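Local structure of methyl-accepting chemotaxis protein (Vibrio parahaemolyticus, 4EXO) at residues 27-32 with 47-52; 58-63 with 136-141; 92-97 with 111-116. The protein probably senses small carboxylates such as pyruvate with its periplasmic Cache domain and passes the signal on to bacterial chemotaxis. All coordinates share one frame; numbering follows the deposited sequence. Where two conformers were deposited one is given.

The three contacts run from the subunit interface to the ligand pocket of one Cache domain. Interaction 1 comes first in the chain and packs the end of helix 2-28 and helix 30-34 against helix 42-51. The chain then enters strand 61-63, which pairs with strand 136-143 in interaction 2; the centres of these two contacts lie about 12 Å apart. Interaction 3, formed by residues between the two segments of interaction 2, joins helix 94-104 to edge strand 108-115 of the same antiparallel sheet. Interactions 2 and 3 touch through Tyr-63 and Ile-95 and line one pyruvate pocket, while interaction 1 faces the second subunit, so ligand site and subunit interface lie on opposite faces of one sheet.

Interaction 1: residues 27-32 with 47-52; sequences TAIKPL and EILKAM
Ile-29 and Leu-49 meet at about a right angle where the long N-terminal helix of the Cache domain gives way to a short one packed on helix 42-51, close to the partner subunit in a four-helix-bundle receptor domain. The branch methyl of Ile-29 does the touching: CG2 lies 3.7 Å from Leu-49 CG, with both terminal methyls of Leu-49 close behind. With chi1 at 64°, Ile-29 tucks CG1 between its own N and carbonyl carbon, leaving CG2 beside N and directed at helix 42-51. The same CG2 also approaches Ile-48 CG2, at 4.3 Å. Farther along, Leu-32 and Ile-48 extend toward each other tip to tip, their CD1 methyls 3.7 Å apart. At the other end, the methyl of Ala-28 rests 4.0 Å from the selenium atom SE of Met-52, a selenomethionine whose chain bends at its last torsion (chi3 76°). No hydrogen bond crosses between the segments, and the contact is purely apolar.

Ile-29 itself is the break between helix 2-28 and helix 30-34. The turn is held by Lys-30 N, which donates to Thr-27 O at 3.1 Å. In the second shell, Trp-134 and Ala-45 also pack on Ile-29, and Leu-49 leans on Phe-60 and Leu-71, tying the helices to the sheet. Packing from the second subunit continues the contact, consistent with the four-helix bundle of this receptor domain: its own Ile-48 packs on Ile-48, and its Met-52 on Ala-28. Thr-27 spans the two chains, its OG1 hydrogen-bonded both to Met-23 O of its own helix and to Arg-53 N of the second subunit.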
ATOM      1  N   THR A  27       2.743   6.705  -4.828  1.00 19.50           N
ATOM      2  CA  THR A  27       1.527   7.255  -5.433  1.00 21.18           C
ATOM      3  C   THR A  27       0.647   7.984  -4.406  1.00 21.45           C
ATOM      4  O   THR A  27       0.016   8.967  -4.757  1.00 23.27           O
ATOM      5  CB  THR A  27       0.737   6.187  -6.224  1.00 20.26           C
ATOM      6  OG1 THR A  27       0.433   5.078  -5.378  1.00 20.27           O
ATOM      7  CG2 THR A  27       1.584   5.679  -7.408  1.00 20.70           C
ATOM      8  N   ALA A  28       0.648   7.549  -3.145  1.00 22.02           N
ATOM      9  CA  ALA A  28      -0.102   8.262  -2.106  1.00 21.93           C
ATOM     10  C   ALA A  28       0.318   9.724  -1.973  1.00 22.53           C
ATOM     11  O   ALA A  28      -0.532  10.581  -1.670  1.00 22.41           O
ATOM     12  CB  ALA A  28      -0.019   7.546  -0.741  1.00 22.51           C
ATOM     13  N   ILE A  29       1.617  10.006  -2.178  1.00 21.47           N
ATOM     14  CA  ILE A  29       2.136  11.374  -2.043  1.00 22.29           C
ATOM     15  C   ILE A  29       2.293  12.068  -3.394  1.00 22.76           C
ATOM     16  O   ILE A  29       2.764  13.188  -3.469  1.00 22.17           O
ATOM     17  CB  ILE A  29       3.475  11.407  -1.251  1.00 22.22           C
ATOM     18  CG1 ILE A  29       4.570  10.652  -2.027  1.00 20.51           C
ATOM     19  CG2 ILE A  29       3.247  10.817   0.173  1.00 22.31           C
ATOM     20  CD1 ILE A  29       6.001  11.114  -1.773  1.00 23.49           C
ATOM     21  N   LYS A  30       1.886  11.407  -4.474  1.00 24.46           N
ATOM     22  CA  LYS A  30       2.094  11.985  -5.807  1.00 26.89           C
ATOM     23  C   LYS A  30       1.459  13.389  -6.024  1.00 27.24           C
ATOM     24  O   LYS A  30       2.104  14.271  -6.597  1.00 26.92           O
ATOM     25  CB  LYS A  30       1.673  10.985  -6.895  1.00 27.24           C
ATOM     26  CG  LYS A  30       2.042  11.421  -8.286  1.00 32.59           C
ATOM     27  CD  LYS A  30       2.059  10.245  -9.264  1.00 38.29           C
ATOM     28  CE  LYS A  30       2.595  10.719 -10.634  1.00 40.89           C
ATOM     29  NZ  LYS A  30       1.653  11.656 -11.266  1.00 42.54           N
ATOM     30  N   PRO A  31       0.208  13.602  -5.565  1.00 28.04           N
ATOM     31  CA  PRO A  31      -0.408  14.945  -5.723  1.00 28.62           C
ATOM     32  C   PRO A  31       0.464  16.017  -5.073  1.00 28.35           C
ATOM     33  O   PRO A  31       0.735  17.062  -5.685  1.00 28.17           O
ATOM     34  CB  PRO A  31      -1.719  14.819  -4.943  1.00 28.77           C
ATOM     35  CG  PRO A  31      -2.056  13.343  -5.038  1.00 30.87           C
ATOM     36  CD  PRO A  31      -0.727  12.643  -4.939  1.00 27.23           C
ATOM     37  N   LEU A  32       0.962  15.723  -3.868  1.00 27.25           N
ATOM     38  CA  LEU A  32       1.864  16.636  -3.160  1.00 26.26           C
ATOM     39  C   LEU A  32       3.226  16.815  -3.834  1.00 26.28           C
ATOM     40  O   LEU A  32       3.713  17.954  -3.991  1.00 26.36           O
ATOM     41  CB  LEU A  32       2.052  16.155  -1.723  1.00 26.29           C
ATOM     42  CG  LEU A  32       0.872  16.236  -0.763  1.00 26.15           C
ATOM     43  CD1 LEU A  32       1.140  15.371   0.492  1.00 27.04           C
ATOM     44  CD2 LEU A  32       0.554  17.668  -0.347  1.00 27.43           C
ATOM     45  N   GLU A  47       3.822  13.319   6.818  0.50 22.20           N
ATOM     46  CA  GLU A  47       2.732  12.899   7.698  0.50 22.46           C
ATOM     47  C   GLU A  47       1.909  11.712   7.177  0.50 21.89           C
ATOM     48  O   GLU A  47       1.449  10.850   7.960  0.50 21.07           O
ATOM     49  CB  GLU A  47       1.870  14.113   8.047  0.50 23.01           C
ATOM     50  CG  GLU A  47       2.677  15.098   8.876  0.50 25.43           C
ATOM     51  CD  GLU A  47       1.960  16.399   9.123  0.50 29.67           C
ATOM     52  OE1 GLU A  47       0.720  16.441   8.927  0.50 31.68           O
ATOM     53  OE2 GLU A  47       2.644  17.368   9.521  0.50 31.16           O
ATOM     54  N   ILE A  48       1.751  11.645   5.860  1.00 20.78           N
ATOM     55  CA  ILE A  48       1.105  10.518   5.213  1.00 20.91           C
ATOM     56  C   ILE A  48       2.010   9.271   5.267  1.00 20.06           C
ATOM     57  O   ILE A  48       1.571   8.184   5.657  1.00 20.51           O
ATOM     58  CB  ILE A  48       0.761  10.833   3.727  1.00 20.88           C
ATOM     59  CG1 ILE A  48      -0.311  11.947   3.666  1.00 22.95           C
ATOM     60  CG2 ILE A  48       0.297   9.560   3.033  1.00 19.34           C
ATOM     61  CD1 ILE A  48      -0.422  12.595   2.321  1.00 22.59           C
ATOM     62  N   LEU A  49       3.271   9.418   4.882  1.00 19.90           N
ATOM     63  CA  LEU A  49       4.108   8.199   4.770  1.00 19.62           C
ATOM     64  C   LEU A  49       4.409   7.601   6.143  1.00 19.55           C
ATOM     65  O   LEU A  49       4.502   6.383   6.285  1.00 18.64           O
ATOM     66  CB  LEU A  49       5.416   8.509   4.049  1.00 19.70           C
ATOM     67  CG  LEU A  49       5.313   8.820   2.534  1.00 19.32           C
ATOM     68  CD1 LEU A  49       6.567   9.571   2.094  1.00 19.53           C
ATOM     69  CD2 LEU A  49       5.142   7.518   1.768  1.00 17.29           C
ATOM     70  N   LYS A  50       4.556   8.447   7.159  1.00 19.16           N
ATOM     71  CA  LYS A  50       4.790   7.938   8.511  1.00 19.18           C
ATOM     72  C   LYS A  50       3.592   7.246   9.150  1.00 20.41           C
ATOM     73  O   LYS A  50       3.758   6.432  10.051  1.00 20.70           O
ATOM     74  CB  LYS A  50       5.270   9.077   9.415  1.00 19.07           C
ATOM     75  CG  LYS A  50       6.734   9.445   9.130  1.00 19.76           C
ATOM     76  CD  LYS A  50       7.130  10.741   9.863  1.00 23.47           C
ATOM     77  CE  LYS A  50       7.089  10.610  11.360  1.00 22.67           C
ATOM     78  NZ  LYS A  50       7.585  11.913  11.931  1.00 24.01           N
ATOM     79  N   ALA A  51       2.386   7.545   8.672  1.00 20.70           N
ATOM     80  CA  ALA A  51       1.192   6.827   9.171  1.00 21.02           C
ATOM     81  C   ALA A  51       0.951   5.459   8.510  1.00 21.00           C
ATOM     82  O   ALA A  51       0.310   4.564   9.103  1.00 19.95           O
ATOM     83  CB  ALA A  51      -0.029   7.718   8.988  1.00 20.64           C
HETATM   84  N   MSE A  52       1.431   5.287   7.271  1.00 20.48           N
HETATM   85  CA  MSE A  52       1.163   4.057   6.520  1.00 21.05           C
HETATM   86  C   MSE A  52       1.765   2.763   7.083  1.00 21.66           C
HETATM   87  O   MSE A  52       2.942   2.717   7.518  1.00 21.69           O
HETATM   88  CB  MSE A  52       1.595   4.217   5.041  1.00 20.73           C
HETATM   89  CG  MSE A  52       0.690   5.192   4.316  1.00 21.97           C
HETATM   90 SE   MSE A  52       1.345   5.693   2.555  0.70 26.08          SE
HETATM   91  CE  MSE A  52       0.866   4.076   1.711  1.00 24.73           C
TER

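Interaction 2: residues 58-63 with 136-141; sequences GYFFAY and WVLGTG. With PYR (pyruvic acid), chain B.
The Phe-61 ring is sandwiched between the Gly-139 backbone and pyruvate. Gly-139 O stands 3.6 Å above the centre of the Phe-61 ring, with Gly-139 CA beside it in a CH-pi contact; pyruvate CA lies over the opposite face, offset toward the rim. Having no side chain, Gly-139 lets the ring lie flat on its strand, and Phe-61 folds over it because CG sits between the backbone N and carbonyl carbon (chi1 53°). Two tyrosines offer the ligand their edges: in the plane of each ring, Tyr-59 OH donates to pyruvate OXT at 2.6 Å and Tyr-63 OH to pyruvate O3 at 2.7 Å. Carboxylate and keto oxygen are thus gripped separately. Ala-62 CB packs against Trp-136 CB at 4.3 Å.

The two strands run antiparallel in the central sheet of the Cache domain, and Tyr-59, Phe-61 and Tyr-63 belong to its pyruvate pocket. Phe-61 and Gly-139 form a hydrogen-bonded pair, with Gly-139 N reaching Phe-61 O at 2.8 Å (167° at the hydrogen); Tyr-63 and Val-137 form the next. Thr-140 OG1 donates to Tyr-59 O at 2.7 Å from well above the carbonyl plane, and a water links Tyr-59 N to Gly-141 O. Lys-124 NZ and His-72 NE2 also bind the pyruvate. Helix 94-104 packs on the Phe-61, Tyr-63 and Val-137 face, Leu-49 of helix 42-51 touches Leu-138 on the other, and strands 69-72 and 120-131 flank the pair.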
ATOM      1  N   GLY A  58       5.629  -3.239   9.003  1.00 18.43           N
ATOM      2  CA  GLY A  58       5.696  -2.821   7.599  1.00 18.51           C
ATOM      3  C   GLY A  58       5.492  -1.326   7.491  1.00 18.54           C
ATOM      4  O   GLY A  58       4.351  -0.863   7.499  1.00 19.37           O
ATOM      5  N   TYR A  59       6.592  -0.561   7.366  1.00 17.08           N
ATOM      6  CA  TYR A  59       6.551   0.902   7.478  1.00 16.40           C
ATOM      7  C   TYR A  59       7.604   1.551   6.580  1.00 16.32           C
ATOM      8  O   TYR A  59       8.490   0.852   6.048  1.00 15.52           O
ATOM      9  CB  TYR A  59       6.846   1.322   8.954  1.00 16.00           C
ATOM     10  CG  TYR A  59       8.257   0.922   9.402  1.00 15.79           C
ATOM     11  CD1 TYR A  59       9.340   1.782   9.204  1.00 16.98           C
ATOM     12  CD2 TYR A  59       8.501  -0.342   9.976  1.00 16.83           C
ATOM     13  CE1 TYR A  59      10.658   1.426   9.603  1.00 16.73           C
ATOM     14  CE2 TYR A  59       9.809  -0.736  10.395  1.00 17.51           C
ATOM     15  CZ  TYR A  59      10.881   0.176  10.198  1.00 15.90           C
ATOM     16  OH  TYR A  59      12.151  -0.186  10.585  1.00 16.33           O
ATOM     17  N   PHE A  60       7.505   2.879   6.426  1.00 16.40           N
ATOM     18  CA  PHE A  60       8.460   3.650   5.621  1.00 16.65           C
ATOM     19  C   PHE A  60       9.500   4.424   6.429  1.00 17.60           C
ATOM     20  O   PHE A  60       9.228   4.882   7.570  1.00 17.28           O
ATOM     21  CB  PHE A  60       7.723   4.674   4.758  1.00 16.27           C
ATOM     22  CG  PHE A  60       6.927   4.071   3.658  1.00 17.28           C
ATOM     23  CD1 PHE A  60       7.550   3.646   2.482  1.00 17.85           C
ATOM     24  CD2 PHE A  60       5.548   3.940   3.786  1.00 19.84           C
ATOM     25  CE1 PHE A  60       6.819   3.090   1.434  1.00 20.98           C
ATOM     26  CE2 PHE A  60       4.772   3.377   2.735  1.00 20.34           C
ATOM     27  CZ  PHE A  60       5.409   2.935   1.555  1.00 22.56           C
ATOM     28  N   PHE A  61      10.667   4.599   5.800  1.00 16.44           N
ATOM     29  CA  PHE A  61      11.707   5.493   6.269  1.00 16.61           C
ATOM     30  C   PHE A  61      12.227   6.254   5.032  1.00 16.72           C
ATOM     31  O   PHE A  61      12.032   5.806   3.890  1.00 17.38           O
ATOM     32  CB  PHE A  61      12.857   4.690   6.949  1.00 15.39           C
ATOM     33  CG  PHE A  61      13.405   3.589   6.078  1.00 17.43           C
ATOM     34  CD1 PHE A  61      14.325   3.893   5.048  1.00 17.84           C
ATOM     35  CD2 PHE A  61      13.024   2.258   6.257  1.00 17.08           C
ATOM     36  CE1 PHE A  61      14.833   2.868   4.232  1.00 19.36           C
ATOM     37  CE2 PHE A  61      13.516   1.229   5.426  1.00 18.81           C
ATOM     38  CZ  PHE A  61      14.435   1.539   4.416  1.00 17.94           C
ATOM     39  N   ALA A  62      12.901   7.379   5.246  1.00 17.03           N
ATOM     40  CA  ALA A  62      13.627   8.005   4.123  1.00 18.14           C
ATOM     41  C   ALA A  62      14.886   8.685   4.589  1.00 17.82           C
ATOM     42  O   ALA A  62      14.939   9.168   5.740  1.00 19.03           O
ATOM     43  CB  ALA A  62      12.712   8.990   3.340  1.00 16.06           C
ATOM     44  N   TYR A  63      15.909   8.690   3.722  1.00 17.94           N
ATOM     45  CA  TYR A  63      17.191   9.361   4.005  1.00 18.89           C
ATOM     46  C   TYR A  63      17.543  10.218   2.802  1.00 19.29           C
ATOM     47  O   TYR A  63      17.167   9.859   1.689  1.00 19.38           O
ATOM     48  CB  TYR A  63      18.322   8.324   4.218  1.00 18.58           C
ATOM     49  CG  TYR A  63      18.110   7.494   5.479  1.00 18.86           C
ATOM     50  CD1 TYR A  63      18.728   7.848   6.695  1.00 18.06           C
ATOM     51  CD2 TYR A  63      17.266   6.383   5.454  1.00 16.48           C
ATOM     52  CE1 TYR A  63      18.503   7.094   7.855  1.00 17.16           C
ATOM     53  CE2 TYR A  63      17.062   5.590   6.623  1.00 18.10           C
ATOM     54  CZ  TYR A  63      17.665   5.990   7.813  1.00 18.31           C
ATOM     55  OH  TYR A  63      17.456   5.248   8.952  1.00 17.56           O
ATOM     56  N   TRP A 136      15.055  12.311  -1.614  1.00 20.70           N
ATOM     57  CA  TRP A 136      14.680  11.269  -0.653  1.00 19.72           C
ATOM     58  C   TRP A 136      14.918   9.907  -1.257  1.00 20.14           C
ATOM     59  O   TRP A 136      14.382   9.585  -2.327  1.00 21.13           O
ATOM     60  CB  TRP A 136      13.217  11.359  -0.224  1.00 19.72           C
ATOM     61  CG  TRP A 136      12.878  12.491   0.711  1.00 20.06           C
ATOM     62  CD1 TRP A 136      13.727  13.429   1.241  1.00 20.92           C
ATOM     63  CD2 TRP A 136      11.581  12.782   1.232  1.00 21.90           C
ATOM     64  NE1 TRP A 136      13.027  14.293   2.059  1.00 21.91           N
ATOM     65  CE2 TRP A 136      11.702  13.926   2.050  1.00 23.36           C
ATOM     66  CE3 TRP A 136      10.321  12.185   1.084  1.00 21.49           C
ATOM     67  CZ2 TRP A 136      10.610  14.463   2.750  1.00 22.19           C
ATOM     68  CZ3 TRP A 136       9.228  12.745   1.752  1.00 22.28           C
ATOM     69  CH2 TRP A 136       9.383  13.862   2.568  1.00 22.93           C
ATOM     70  N   VAL A 137      15.694   9.107  -0.528  1.00 19.07           N
ATOM     71  CA  VAL A 137      15.752   7.667  -0.717  1.00 18.53           C
ATOM     72  C   VAL A 137      14.698   7.121   0.239  1.00 18.07           C
ATOM     73  O   VAL A 137      14.913   7.073   1.464  1.00 17.58           O
ATOM     74  CB  VAL A 137      17.146   7.124  -0.373  1.00 18.49           C
ATOM     75  CG1 VAL A 137      17.170   5.583  -0.484  1.00 18.07           C
ATOM     76  CG2 VAL A 137      18.207   7.729  -1.304  1.00 18.12           C
ATOM     77  N   LEU A 138      13.554   6.789  -0.339  1.00 17.78           N
ATOM     78  CA  LEU A 138      12.369   6.332   0.422  1.00 17.74           C
ATOM     79  C   LEU A 138      12.399   4.805   0.430  1.00 17.49           C
ATOM     80  O   LEU A 138      12.509   4.206  -0.629  1.00 18.24           O
ATOM     81  CB  LEU A 138      11.094   6.809  -0.276  1.00 16.94           C
ATOM     82  CG  LEU A 138       9.734   6.365   0.308  1.00 17.73           C
ATOM     83  CD1 LEU A 138       9.565   6.920   1.744  1.00 15.76           C
ATOM     84  CD2 LEU A 138       8.555   6.816  -0.580  1.00 18.09           C
ATOM     85  N   GLY A 139      12.262   4.192   1.605  1.00 17.20           N
ATOM     86  CA  GLY A 139      12.439   2.742   1.727  1.00 17.37           C
ATOM     87  C   GLY A 139      11.417   2.076   2.632  1.00 17.73           C
ATOM     88  O   GLY A 139      10.774   2.743   3.434  1.00 17.29           O
ATOM     89  N   THR A 140      11.283   0.762   2.495  1.00 18.20           N
ATOM     90  CA  THR A 140      10.517  -0.038   3.424  1.00 18.87           C
ATOM     91  C   THR A 140      11.200  -1.408   3.427  1.00 19.59           C
ATOM     92  O   THR A 140      12.322  -1.551   2.908  1.00 18.97           O
ATOM     93  CB  THR A 140       8.992  -0.118   3.042  1.00 19.88           C
ATOM     94  OG1 THR A 140       8.313  -0.909   4.047  1.00 21.04           O
ATOM     95  CG2 THR A 140       8.785  -0.794   1.684  1.00 20.65           C
ATOM     96  N   GLY A 141      10.575  -2.421   4.014  1.00 19.52           N
ATOM     97  CA  GLY A 141      11.246  -3.731   4.094  1.00 18.42           C
ATOM     98  C   GLY A 141      10.343  -4.800   4.661  1.00 19.52           C
ATOM     99  O   GLY A 141       9.263  -4.501   5.185  1.00 18.80           O
TER
HETATM  100  C   PYR B 201      14.908   1.059   8.661  1.00 20.67           C
HETATM  101  O   PYR B 201      14.964  -0.176   8.212  1.00 20.01           O
HETATM  102  OXT PYR B 201      13.932   1.392   9.484  1.00 19.95           O
HETATM  103  CA  PYR B 201      15.876   2.019   8.286  1.00 21.76           C
HETATM  104  O3  PYR B 201      15.741   3.197   8.772  1.00 19.66           O
HETATM  105  CB  PYR B 201      17.068   1.731   7.381  1.00 20.45           C
HETATM  106  O   HOH W   1       9.026  -2.444   7.103  1.00 20.49           O

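Interaction 3: residues 92-97 with 111-116; sequences VAVIAG and FSWHKP. With PYR (pyruvic acid), chain B.
The carboxylate of Asp-88 ties together the two segments that meet at Val-92 and Phe-111, accepting from Val-92 N with OD1 and from Ser-112 N with OD2. Beyond this polar link the contact is made by side chains around the bound pyruvate. The Phe-111 ring turns its edge to the ligand, with CE1 3.5 Å from pyruvate O and the oxygen in the ring plane, which would place the slightly positive ring hydrogens toward the oxygen. Trp-113 instead turns its indole face to the ligand: the carboxyl carbon C of pyruvate sits 3.3 Å above the Trp-113 ring plane, offset toward the rim. OXT also lies over that face, so that the carboxylate of pyruvate rests against the indole.

Val-94 closes the pocket from the helix side. Its CG1 stands over one face of Phe-111 in a CH-pi contact, 3.6 Å from the ring centroid and 17° off the normal. Because chi1 is 179°, CG1 points away from the backbone N and can also touch Trp-113 CZ3, at 3.9 Å, and pyruvate CB, at 3.9 Å; CG2 rests against Phe-111 CB. A single methyl thus joins two rings and the ligand. Ile-95 CD1 reaches the far end of the indole, 4.0 Å from Trp-113 CZ3, and Val-92 CG1 packs on Phe-111 CB.

Residue Ala-93 is the N-cap of helix 94-104. Strand 120-131 flanks strand 108-115 here through the backbone bonding of Phe-111 with Lys-124. Val-94, Phe-111 and Trp-113 line the pyruvate pocket seen in this single Cache domain, a PAS-like sensor fold.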
ATOM      1  N   VAL A  92      27.138  -4.366   8.057  1.00 21.86           N
ATOM      2  CA  VAL A  92      26.543  -3.856   6.798  1.00 21.32           C
ATOM      3  C   VAL A  92      26.347  -2.335   6.934  1.00 21.08           C
ATOM      4  O   VAL A  92      25.715  -1.886   7.899  1.00 20.87           O
ATOM      5  CB  VAL A  92      25.181  -4.521   6.433  1.00 21.17           C
ATOM      6  CG1 VAL A  92      24.530  -3.786   5.153  1.00 20.10           C
ATOM      7  CG2 VAL A  92      25.340  -5.997   6.131  1.00 22.97           C
ATOM      8  N   ALA A  93      26.895  -1.542   5.997  1.00 19.75           N
ATOM      9  CA  ALA A  93      26.669  -0.103   6.001  1.00 19.78           C
ATOM     10  C   ALA A  93      25.289   0.139   5.418  1.00 19.21           C
ATOM     11  O   ALA A  93      25.089   0.239   4.190  1.00 17.99           O
ATOM     12  CB  ALA A  93      27.763   0.662   5.216  1.00 20.64           C
ATOM     13  N   VAL A  94      24.309   0.169   6.316  1.00 18.14           N
ATOM     14  CA  VAL A  94      22.903   0.122   5.912  1.00 18.33           C
ATOM     15  C   VAL A  94      22.455   1.337   5.074  1.00 18.33           C
ATOM     16  O   VAL A  94      21.824   1.164   4.024  1.00 16.96           O
ATOM     17  CB  VAL A  94      21.963  -0.015   7.185  1.00 18.48           C
ATOM     18  CG1 VAL A  94      20.449  -0.030   6.774  1.00 18.97           C
ATOM     19  CG2 VAL A  94      22.327  -1.291   7.966  1.00 18.43           C
ATOM     20  N   ILE A  95      22.736   2.544   5.573  1.00 19.06           N
ATOM     21  CA  ILE A  95      22.222   3.773   4.941  1.00 19.13           C
ATOM     22  C   ILE A  95      22.942   3.996   3.598  1.00 19.92           C
ATOM     23  O   ILE A  95      22.306   4.292   2.551  1.00 18.86           O
ATOM     24  CB  ILE A  95      22.291   5.011   5.900  1.00 19.98           C
ATOM     25  CG1 ILE A  95      21.101   5.018   6.873  1.00 21.99           C
ATOM     26  CG2 ILE A  95      22.029   6.319   5.144  1.00 19.68           C
ATOM     27  CD1 ILE A  95      20.908   3.811   7.654  1.00 24.37           C
ATOM     28  N   ALA A  96      24.252   3.844   3.611  1.00 19.61           N
ATOM     29  CA  ALA A  96      25.008   4.014   2.365  1.00 20.81           C
ATOM     30  C   ALA A  96      24.559   2.957   1.346  1.00 21.00           C
ATOM     31  O   ALA A  96      24.439   3.242   0.146  1.00 21.07           O
ATOM     32  CB  ALA A  96      26.497   3.892   2.615  1.00 20.22           C
ATOM     33  N   GLY A  97      24.320   1.740   1.840  1.00 20.51           N
ATOM     34  CA  GLY A  97      23.897   0.638   0.975  1.00 20.44           C
ATOM     35  C   GLY A  97      22.538   0.895   0.340  1.00 19.80           C
ATOM     36  O   GLY A  97      22.338   0.577  -0.832  1.00 18.68           O
ATOM     37  N   PHE A 111      19.955  -6.458   5.496  1.00 19.25           N
ATOM     38  CA  PHE A 111      20.604  -5.888   6.678  1.00 18.93           C
ATOM     39  C   PHE A 111      19.718  -6.230   7.870  1.00 18.61           C
ATOM     40  O   PHE A 111      18.621  -6.723   7.685  1.00 19.92           O
ATOM     41  CB  PHE A 111      20.766  -4.355   6.575  1.00 18.57           C
ATOM     42  CG  PHE A 111      19.467  -3.588   6.363  1.00 19.33           C
ATOM     43  CD1 PHE A 111      18.805  -2.998   7.457  1.00 19.75           C
ATOM     44  CD2 PHE A 111      18.932  -3.405   5.060  1.00 19.97           C
ATOM     45  CE1 PHE A 111      17.609  -2.234   7.262  1.00 18.90           C
ATOM     46  CE2 PHE A 111      17.748  -2.682   4.854  1.00 16.18           C
ATOM     47  CZ  PHE A 111      17.068  -2.091   5.955  1.00 16.61           C
ATOM     48  N   SER A 112      20.219  -5.982   9.078  1.00 19.97           N
ATOM     49  CA  SER A 112      19.426  -6.145  10.310  1.00 19.80           C
ATOM     50  C   SER A 112      19.063  -4.769  10.834  1.00 19.62           C
ATOM     51  O   SER A 112      19.832  -3.817  10.689  1.00 19.84           O
ATOM     52  CB  SER A 112      20.207  -6.910  11.372  1.00 20.45           C
ATOM     53  OG  SER A 112      20.313  -8.269  10.993  1.00 24.20           O
ATOM     54  N   TRP A 113      17.871  -4.678  11.417  1.00 18.54           N
ATOM     55  CA  TRP A 113      17.345  -3.439  11.943  1.00 18.27           C
ATOM     56  C   TRP A 113      16.343  -3.786  13.055  1.00 18.37           C
ATOM     57  O   TRP A 113      15.788  -4.909  13.113  1.00 19.29           O
ATOM     58  CB  TRP A 113      16.647  -2.628  10.832  1.00 17.33           C
ATOM     59  CG  TRP A 113      16.470  -1.180  11.202  1.00 17.86           C
ATOM     60  CD1 TRP A 113      15.382  -0.616  11.846  1.00 18.51           C
ATOM     61  CD2 TRP A 113      17.401  -0.112  10.974  1.00 19.47           C
ATOM     62  NE1 TRP A 113      15.601   0.730  12.032  1.00 19.55           N
ATOM     63  CE2 TRP A 113      16.816   1.071  11.486  1.00 19.72           C
ATOM     64  CE3 TRP A 113      18.678  -0.042  10.364  1.00 20.01           C
ATOM     65  CZ2 TRP A 113      17.460   2.316  11.446  1.00 21.75           C
ATOM     66  CZ3 TRP A 113      19.317   1.211  10.313  1.00 22.06           C
ATOM     67  CH2 TRP A 113      18.701   2.372  10.834  1.00 21.46           C
ATOM     68  N   HIS A 114      16.089  -2.810  13.917  1.00 18.55           N
ATOM     69  CA  HIS A 114      14.996  -2.916  14.891  1.00 17.23           C
ATOM     70  C   HIS A 114      13.728  -3.442  14.190  1.00 17.34           C
ATOM     71  O   HIS A 114      13.325  -2.945  13.139  1.00 17.09           O
ATOM     72  CB  HIS A 114      14.729  -1.534  15.475  1.00 16.75           C
ATOM     73  CG  HIS A 114      13.493  -1.450  16.329  1.00 19.09           C
ATOM     74  ND1 HIS A 114      12.279  -1.020  15.838  1.00 17.40           N
ATOM     75  CD2 HIS A 114      13.314  -1.660  17.654  1.00 20.42           C
ATOM     76  CE1 HIS A 114      11.394  -0.991  16.821  1.00 21.69           C
ATOM     77  NE2 HIS A 114      12.004  -1.357  17.940  1.00 19.84           N
ATOM     78  N   LYS A 115      13.102  -4.448  14.789  1.00 16.64           N
ATOM     79  CA  LYS A 115      11.840  -4.980  14.298  1.00 17.36           C
ATOM     80  C   LYS A 115      10.731  -4.609  15.324  1.00 18.05           C
ATOM     81  O   LYS A 115      10.787  -5.059  16.474  1.00 19.06           O
ATOM     82  CB  LYS A 115      11.955  -6.506  14.195  1.00 16.94           C
ATOM     83  CG  LYS A 115      10.676  -7.206  13.734  1.00 19.62           C
ATOM     84  CD  LYS A 115      10.922  -8.717  13.544  1.00 20.85           C
ATOM     85  CE  LYS A 115       9.651  -9.423  13.101  1.00 23.06           C
ATOM     86  NZ  LYS A 115       9.845 -10.905  12.880  1.00 25.03           N
ATOM     87  N   PRO A 116       9.753  -3.769  14.925  1.00 18.51           N
ATOM     88  CA  PRO A 116       8.767  -3.258  15.896  1.00 18.13           C
ATOM     89  C   PRO A 116       8.127  -4.322  16.769  1.00 18.22           C
ATOM     90  O   PRO A 116       8.037  -4.123  17.999  1.00 20.27           O
ATOM     91  CB  PRO A 116       7.735  -2.547  15.012  1.00 18.71           C
ATOM     92  CG  PRO A 116       8.636  -1.938  13.880  1.00 16.89           C
ATOM     93  CD  PRO A 116       9.658  -3.083  13.611  1.00 18.37           C
TER
HETATM   94  C   PYR B 201      14.908   1.059   8.661  1.00 20.67           C
HETATM   95  O   PYR B 201      14.964  -0.176   8.212  1.00 20.01           O
HETATM   96  OXT PYR B 201      13.932   1.392   9.484  1.00 19.95           O
HETATM   97  CA  PYR B 201      15.876   2.019   8.286  1.00 21.76           C
HETATM   98  O3  PYR B 201      15.741   3.197   8.772  1.00 19.66           O
HETATM   99  CB  PYR B 201      17.068   1.731   7.381  1.00 20.45           C